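Local coordinates for protein CysE, serine acetyltransferase (PDB 4HZD) that probably transfers an acetyl group from acetyl-coenzyme A to serine in cysteine biosynthesis, and is captured here with coenzyme A bound, at residues Q226-A231 / K238-N243; V179-V184 / K205-V210. One frame throughout, in Å; residues are numbered along the deposited sequence.

Interaction 1 of 2, residues Q226-A231 / K238-N243. With COA (coenzyme A), chain C.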
loop_
_atom_site.group_PDB
_atom_site.type_symbol
_atom_site.label_atom_id
_atom_site.label_comp_id
_atom_site.label_asym_id
_atom_site.label_seq_id
_atom_site.Cartn_x
_atom_site.Cartn_y
_atom_site.Cartn_z
ATOM N N GLN A 226 15.686 43.272 10.298
ATOM C CA GLN A 226 15.579 43.208 8.875
ATOM C C GLN A 226 16.926 43.122 8.145
ATOM O O GLN A 226 17.876 43.814 8.507
ATOM C CB GLN A 226 14.781 44.424 8.404
ATOM C CG GLN A 226 14.315 44.321 6.972
ATOM C CD GLN A 226 13.246 45.327 6.627
ATOM O OE1 GLN A 226 13.015 46.286 7.366
ATOM N NE2 GLN A 226 12.573 45.106 5.497
ATOM N N CYS A 227 16.988 42.257 7.127
ATOM C CA CYS A 227 18.166 42.084 6.250
ATOM C C CYS A 227 19.393 41.480 6.906
ATOM O O CYS A 227 20.421 41.329 6.262
ATOM C CB CYS A 227 18.544 43.393 5.574
ATOM S SG CYS A 227 17.157 44.084 4.671
ATOM N N SER A 228 19.293 41.136 8.182
ATOM C CA SER A 228 20.425 40.539 8.885
ATOM C C SER A 228 20.647 39.102 8.495
ATOM O O SER A 228 19.730 38.437 7.965
ATOM C CB SER A 228 20.248 40.698 10.388
ATOM O OG SER A 228 20.232 42.095 10.671
ATOM N N LYS A 229 21.872 38.637 8.750
ATOM C CA LYS A 229 22.301 37.283 8.430
ATOM C C LYS A 229 22.873 36.548 9.646
ATOM O O LYS A 229 23.679 37.095 10.407
ATOM C CB LYS A 229 23.318 37.279 7.290
ATOM C CG LYS A 229 22.815 37.843 5.967
ATOM C CD LYS A 229 23.985 38.087 5.020
ATOM C CE LYS A 229 23.528 38.504 3.619
ATOM N NZ LYS A 229 22.252 39.280 3.655
ATOM N N ILE A 230 22.434 35.303 9.821
ATOM C CA ILE A 230 22.905 34.461 10.919
ATOM C C ILE A 230 23.824 33.393 10.350
ATOM O O ILE A 230 23.394 32.505 9.595
ATOM C CB ILE A 230 21.734 33.851 11.765
ATOM C CG1 ILE A 230 20.635 34.881 12.075
ATOM C CG2 ILE A 230 22.239 33.119 13.021
ATOM C CD1 ILE A 230 20.941 35.916 13.148
ATOM N N ALA A 231 25.105 33.490 10.679
ATOM C CA ALA A 231 26.093 32.539 10.151
ATOM C C ALA A 231 25.796 31.104 10.578
ATOM O O ALA A 231 25.115 30.882 11.576
ATOM C CB ALA A 231 27.502 32.932 10.580
ATOM N N LYS A 238 20.170 36.993 21.999
ATOM C CA LYS A 238 19.786 38.393 22.166
ATOM C C LYS A 238 19.322 38.931 20.834
ATOM O O LYS A 238 19.771 38.423 19.796
ATOM C CB LYS A 238 20.971 39.205 22.726
ATOM C CG LYS A 238 21.492 38.621 24.039
ATOM C CD LYS A 238 21.491 39.625 25.190
ATOM C CE LYS A 238 22.901 39.969 25.614
ATOM N NZ LYS A 238 23.731 40.113 24.381
ATOM N N SER A 239 18.420 39.929 20.852
ATOM C CA SER A 239 17.886 40.506 19.611
ATOM C C SER A 239 19.001 41.003 18.686
ATOM O O SER A 239 20.012 41.524 19.146
ATOM C CB SER A 239 16.883 41.626 19.878
ATOM O OG SER A 239 15.668 41.134 20.450
ATOM N N VAL A 240 18.840 40.803 17.382
ATOM C CA VAL A 240 19.859 41.194 16.414
ATOM C C VAL A 240 19.349 42.434 15.666
ATOM O O VAL A 240 18.250 42.406 15.141
ATOM C CB VAL A 240 20.172 40.041 15.434
ATOM C CG1 VAL A 240 21.142 40.492 14.357
ATOM C CG2 VAL A 240 20.725 38.814 16.177
ATOM N N PRO A 241 20.133 43.539 15.642
ATOM C CA PRO A 241 19.703 44.760 14.913
ATOM C C PRO A 241 19.631 44.534 13.404
ATOM O O PRO A 241 20.145 43.527 12.911
ATOM C CB PRO A 241 20.804 45.785 15.234
ATOM C CG PRO A 241 21.960 44.988 15.762
ATOM C CD PRO A 241 21.408 43.736 16.365
ATOM N N HIS A 242 19.016 45.457 12.666
ATOM C CA HIS A 242 18.932 45.286 11.227
ATOM C C HIS A 242 20.295 45.382 10.593
ATOM O O HIS A 242 21.223 45.932 11.183
ATOM C CB HIS A 242 17.934 46.279 10.606
ATOM C CG HIS A 242 18.319 47.723 10.808
ATOM N ND1 HIS A 242 18.983 48.427 9.875
ATOM C CD2 HIS A 242 18.169 48.565 11.910
ATOM C CE1 HIS A 242 19.218 49.675 10.336
ATOM N NE2 HIS A 242 18.717 49.758 11.581
ATOM N N ASN A 243 20.432 44.795 9.406
ATOM C CA ASN A 243 21.591 45.000 8.538
ATOM C C ASN A 243 22.968 44.647 9.125
ATOM O O ASN A 243 23.961 45.324 8.842
ATOM C CB ASN A 243 21.570 46.428 7.970
ATOM C CG ASN A 243 20.465 46.617 6.950
ATOM O OD1 ASN A 243 19.389 47.124 7.272
ATOM N ND2 ASN A 243 20.704 46.164 5.735
HETATM N N1A COA C . 31.008 30.842 12.708
HETATM C C2A COA C . 31.933 31.540 13.402
HETATM N N3A COA C . 32.573 32.620 12.903
HETATM C C4A COA C . 32.323 33.051 11.633
HETATM C C5A COA C . 31.340 32.333 10.805
HETATM C C6A COA C . 30.667 31.163 11.434
HETATM N N6A COA C . 29.739 30.430 10.765
HETATM N N7A COA C . 31.304 32.982 9.619
HETATM C C8A COA C . 32.180 34.022 9.679
HETATM N N9A COA C . 32.785 34.054 10.882
HETATM C C1B COA C . 33.814 35.013 11.366
HETATM C C2B COA C . 35.154 34.814 10.675
HETATM O O2B COA C . 35.909 33.772 11.297
HETATM C C3B COA C . 35.799 36.177 10.839
HETATM O O3B COA C . 36.504 36.252 12.094
HETATM P P3B COA C . 37.980 36.916 12.237
HETATM O O7A COA C . 37.805 38.252 11.538
HETATM O O8A COA C . 38.916 35.948 11.541
HETATM O O9A COA C . 38.231 36.996 13.732
HETATM C C4B COA C . 34.612 37.146 10.820
HETATM O O4B COA C . 33.444 36.378 11.147
HETATM C C5B COA C . 34.407 37.800 9.455
HETATM O O5B COA C . 34.119 36.790 8.482
HETATM P P1A COA C . 33.483 37.127 7.037
HETATM O O1A COA C . 33.472 35.832 6.250
HETATM O O2A COA C . 34.189 38.347 6.477
HETATM O O3A COA C . 31.962 37.550 7.421
HETATM P P2A COA C . 30.680 37.392 6.441
HETATM O O4A COA C . 31.150 37.603 5.023
HETATM O O5A COA C . 29.546 38.242 6.977
HETATM O O6A COA C . 30.272 35.831 6.624
HETATM C CBP COA C . 28.326 34.294 6.696
HETATM C CCP COA C . 29.234 35.199 5.856
HETATM C CDP COA C . 28.689 34.416 8.169
HETATM C CEP COA C . 26.889 34.784 6.488
HETATM C CAP COA C . 28.504 32.830 6.204
HETATM O OAP COA C . 29.884 32.402 6.259
HETATM C C9P COA C . 27.656 31.796 6.923
HETATM O O9P COA C . 28.142 31.054 7.775
HETATM N N8P COA C . 26.374 31.754 6.556
HETATM C C7P COA C . 25.600 30.536 6.458
HETATM C C6P COA C . 25.710 29.869 5.089
HETATM C C5P COA C . 25.216 28.440 5.183
HETATM O O5P COA C . 24.664 28.045 6.200
HETATM N N4P COA C . 25.434 27.685 4.092
HETATM C C3P COA C . 25.228 26.249 3.985
HETATM C C2P COA C . 25.151 25.810 2.525
HETATM S S1P COA C . 24.426 24.156 2.440
#

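Interaction 2 of 2, residues V179-V184 / K205-V210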
loop_
_atom_site.group_PDB
_atom_site.type_symbol
_atom_site.label_atom_id
_atom_site.label_comp_id
_atom_site.label_asym_id
_atom_site.label_seq_id
_atom_site.Cartn_x
_atom_site.Cartn_y
_atom_site.Cartn_z
ATOM N N VAL A 179 7.347 33.999 14.703
ATOM C CA VAL A 179 6.878 34.769 13.558
ATOM C C VAL A 179 8.041 34.910 12.567
ATOM O O VAL A 179 9.138 35.327 12.933
ATOM C CB VAL A 179 6.337 36.161 13.919
ATOM C CG1 VAL A 179 5.838 36.847 12.661
ATOM C CG2 VAL A 179 5.208 36.067 14.945
ATOM N N VAL A 180 7.797 34.496 11.329
ATOM C CA VAL A 180 8.726 34.740 10.250
ATOM C C VAL A 180 8.030 35.633 9.222
ATOM O O VAL A 180 6.971 35.279 8.707
ATOM C CB VAL A 180 9.177 33.413 9.577
ATOM C CG1 VAL A 180 10.211 33.681 8.495
ATOM C CG2 VAL A 180 9.720 32.449 10.602
ATOM N N GLU A 181 8.638 36.770 8.901
ATOM C CA GLU A 181 8.067 37.682 7.897
ATOM C C GLU A 181 8.477 37.306 6.457
ATOM O O GLU A 181 9.147 36.306 6.264
ATOM C CB GLU A 181 8.412 39.133 8.258
ATOM C CG GLU A 181 7.735 39.563 9.549
ATOM C CD GLU A 181 8.081 40.981 10.004
ATOM O OE1 GLU A 181 8.573 41.813 9.207
ATOM O OE2 GLU A 181 7.862 41.252 11.190
ATOM N N ASP A 182 8.070 38.091 5.461
ATOM C CA ASP A 182 8.401 37.789 4.057
ATOM C C ASP A 182 9.847 37.805 3.682
ATOM O O ASP A 182 10.676 38.421 4.354
ATOM C CB ASP A 182 7.658 38.715 3.088
ATOM C CG ASP A 182 6.204 38.789 3.375
ATOM O OD1 ASP A 182 5.671 37.863 4.029
ATOM O OD2 ASP A 182 5.580 39.777 2.955
ATOM N N ASN A 183 10.131 37.153 2.548
ATOM C CA ASN A 183 11.456 37.059 1.947
ATOM C C ASN A 183 12.590 36.596 2.883
ATOM O O ASN A 183 13.700 37.142 2.873
ATOM C CB ASN A 183 11.810 38.377 1.244
ATOM C CG ASN A 183 10.693 38.855 0.335
ATOM O OD1 ASN A 183 10.261 39.992 0.441
ATOM N ND2 ASN A 183 10.160 37.955 -0.502
ATOM N N VAL A 184 12.305 35.586 3.686
ATOM C CA VAL A 184 13.338 34.984 4.537
ATOM C C VAL A 184 13.895 33.708 3.889
ATOM O O VAL A 184 13.162 32.995 3.189
ATOM C CB VAL A 184 12.754 34.728 5.941
ATOM C CG1 VAL A 184 13.732 34.001 6.852
ATOM C CG2 VAL A 184 12.387 36.072 6.558
ATOM N N LYS A 205 11.122 36.341 16.511
ATOM C CA LYS A 205 10.476 37.174 15.526
ATOM C C LYS A 205 11.514 37.479 14.451
ATOM O O LYS A 205 12.488 38.211 14.686
ATOM C CB LYS A 205 9.937 38.449 16.192
ATOM C CG LYS A 205 9.127 38.195 17.468
ATOM C CD LYS A 205 7.797 37.487 17.185
ATOM C CE LYS A 205 7.017 37.082 18.455
ATOM N NZ LYS A 205 7.680 36.085 19.349
ATOM N N ILE A 206 11.333 36.875 13.286
ATOM C CA ILE A 206 12.271 37.044 12.167
ATOM C C ILE A 206 11.715 38.065 11.164
ATOM O O ILE A 206 10.676 37.823 10.536
ATOM C CB ILE A 206 12.552 35.678 11.488
ATOM C CG1 ILE A 206 12.875 34.609 12.557
ATOM C CG2 ILE A 206 13.633 35.779 10.420
ATOM C CD1 ILE A 206 14.131 34.886 13.388
ATOM N N ARG A 207 12.435 39.191 11.003
ATOM C CA ARG A 207 12.041 40.274 10.088
ATOM C C ARG A 207 12.398 39.936 8.637
ATOM O O ARG A 207 13.091 38.958 8.376
ATOM C CB ARG A 207 12.706 41.591 10.495
ATOM C CG ARG A 207 12.362 42.049 11.912
ATOM C CD ARG A 207 11.008 42.721 11.960
ATOM N NE ARG A 207 10.547 42.948 13.339
ATOM C CZ ARG A 207 9.737 42.127 14.033
ATOM N NH1 ARG A 207 9.293 40.991 13.499
ATOM N NH2 ARG A 207 9.367 42.432 15.279
ATOM N N GLN A 208 11.919 40.770 7.719
ATOM C CA GLN A 208 11.980 40.579 6.287
ATOM C C GLN A 208 13.422 40.504 5.776
ATOM O O GLN A 208 14.291 41.181 6.294
ATOM C CB GLN A 208 11.243 41.768 5.652
ATOM C CG GLN A 208 10.444 41.452 4.411
ATOM C CD GLN A 208 9.547 42.598 3.956
ATOM O OE1 GLN A 208 9.842 43.267 2.956
ATOM N NE2 GLN A 208 8.436 42.819 4.678
ATOM N N GLY A 209 13.688 39.677 4.768
ATOM C CA GLY A 209 14.999 39.661 4.123
ATOM C C GLY A 209 16.123 38.940 4.840
ATOM O O GLY A 209 17.243 38.895 4.340
ATOM N N VAL A 210 15.828 38.365 5.999
ATOM C CA VAL A 210 16.824 37.624 6.797
ATOM C C VAL A 210 17.273 36.300 6.137
ATOM O O VAL A 210 16.474 35.582 5.518
ATOM C CB VAL A 210 16.305 37.399 8.255
ATOM C CG1 VAL A 210 17.169 36.423 9.057
ATOM C CG2 VAL A 210 16.229 38.733 8.997
#

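Interaction 1 of 2, residues Q226-A231 / K238-N243
The backbones of Gln226 and Asn243 meet where the segment 238-243 runs across the turn before strand 229-230, the touching parts heading 111° apart. Asn243 N donates a 2.9 Å hydrogen bond to Gln226 O. His242 CB lies 3.2 Å from Gln226 O.

Ser228 is the polar centre. Its OG sits beside its own backbone N (chi1 -62°), which turns the hydroxyl to the crossing chain. There Ser228 OG donates to a lone pair of Pro241 O, in the carbonyl plane, at 2.7 Å. OG is also hydrogen-bonded to Val244 N, just past the segment, so this buried hydroxyl is bonded to two backbone groups.

Asn243 lays its amide against the turn, with Asn243 ND2 3.5 Å from Cys227 CB. That nitrogen bonds to Thr257 O. At the other end, Asn243 OD1 accepts a hydrogen bond from His242 ND1, 2.9 Å away and almost in the imidazole plane, which ties the ring to the next residue. Deeper in, Ile230 CD1 meets Val240 CG2 at 4.2 Å, and both side chains also touch Val246.

Cys227 is disulfide-bonded to Cys259, joining this turn to the C-terminal tail. Ala231 CB packs on coenzyme A. Strand 229-230 lies between strands 211-212 and 244-247. The segment 238-243 is the link that brings the chain from strand 235-236 into strand 244-247.

Interaction 2 of 2, residues V179-V184 / K205-V210
Val179 and Val180 pair in parallel with Lys205 and Ile206, one strand on each of two successive coils. Ile206 N donates to Val179 O at 2.7 Å, and Ile206 O accepts from Glu181 N at 2.8 Å. Ile206 is thus gripped through both its N-H and its carbonyl. Past the strands the two chains turn together, and Gly209 N gives a longer bond, 3.3 Å, to Asp182 O.

Glu181 can be followed outward. Glu181 CB lies 3.5 Å from Ile206 O, and CG stays close to the same oxygen. From there the chain is extended (chi2 177°), which carries the carboxylate across to Arg207. CD comes near Arg207 CD and NH1. OE1 lies beside Arg207 CD and the backbone N of Gln208. Glu181 OE2 makes the salt bridge, 2.7 Å from Arg207 NH1. The arginine bends at chi2 (-80°) to bring its head back to the acid. Carboxylate and guanidinium planes are only 14° apart, but OE2 approaches the guanidinium obliquely.

On the face that carries Val180 and Ile206, the side chain of Ile206 is crossed at about a right angle by Val184 from the turn, Val184 CG1 being 4.0 Å from Ile206 CG2. This pair is buried, and Leu192 also packs on Ile206. On the face of Val179 and Lys205, Val179 CG2 rests on the aliphatic chain of Lys205, whose NZ is held by His203 O, Asp201, Asn221 and Thr177 O.

Short parallel strands, matching turns and aliphatic residues pointing inward are the marks of the left-handed beta-helix built by hexapeptide repeats. Here adjacent coils stack almost residue for residue, from Val179 on Lys205 to Val184 on Val210.

Both interactions belong to the left-handed beta-helix, and their centres are 10 Å apart. Interaction 2 joins successive coils in the body of the domain, with strand pairing, a buried aliphatic row and a salt bridge between partly exposed residues. Interaction 1 lies farther from the centre of the chain, where the regular coils give way to the C-terminal strands. It has no strand pairing of its own and is made by a buried serine, one backbone bond, an asparagine and a small apolar contact. The two meet directly: Cys227 N lies 3.0 Å from Gln208 O, a probable hydrogen bond, so turn 226-228 continues the stack of turns that includes 182-184 and 208-210. Only interaction 1 includes a residue touching coenzyme A, Ala231, beyond the part meeting 238-243.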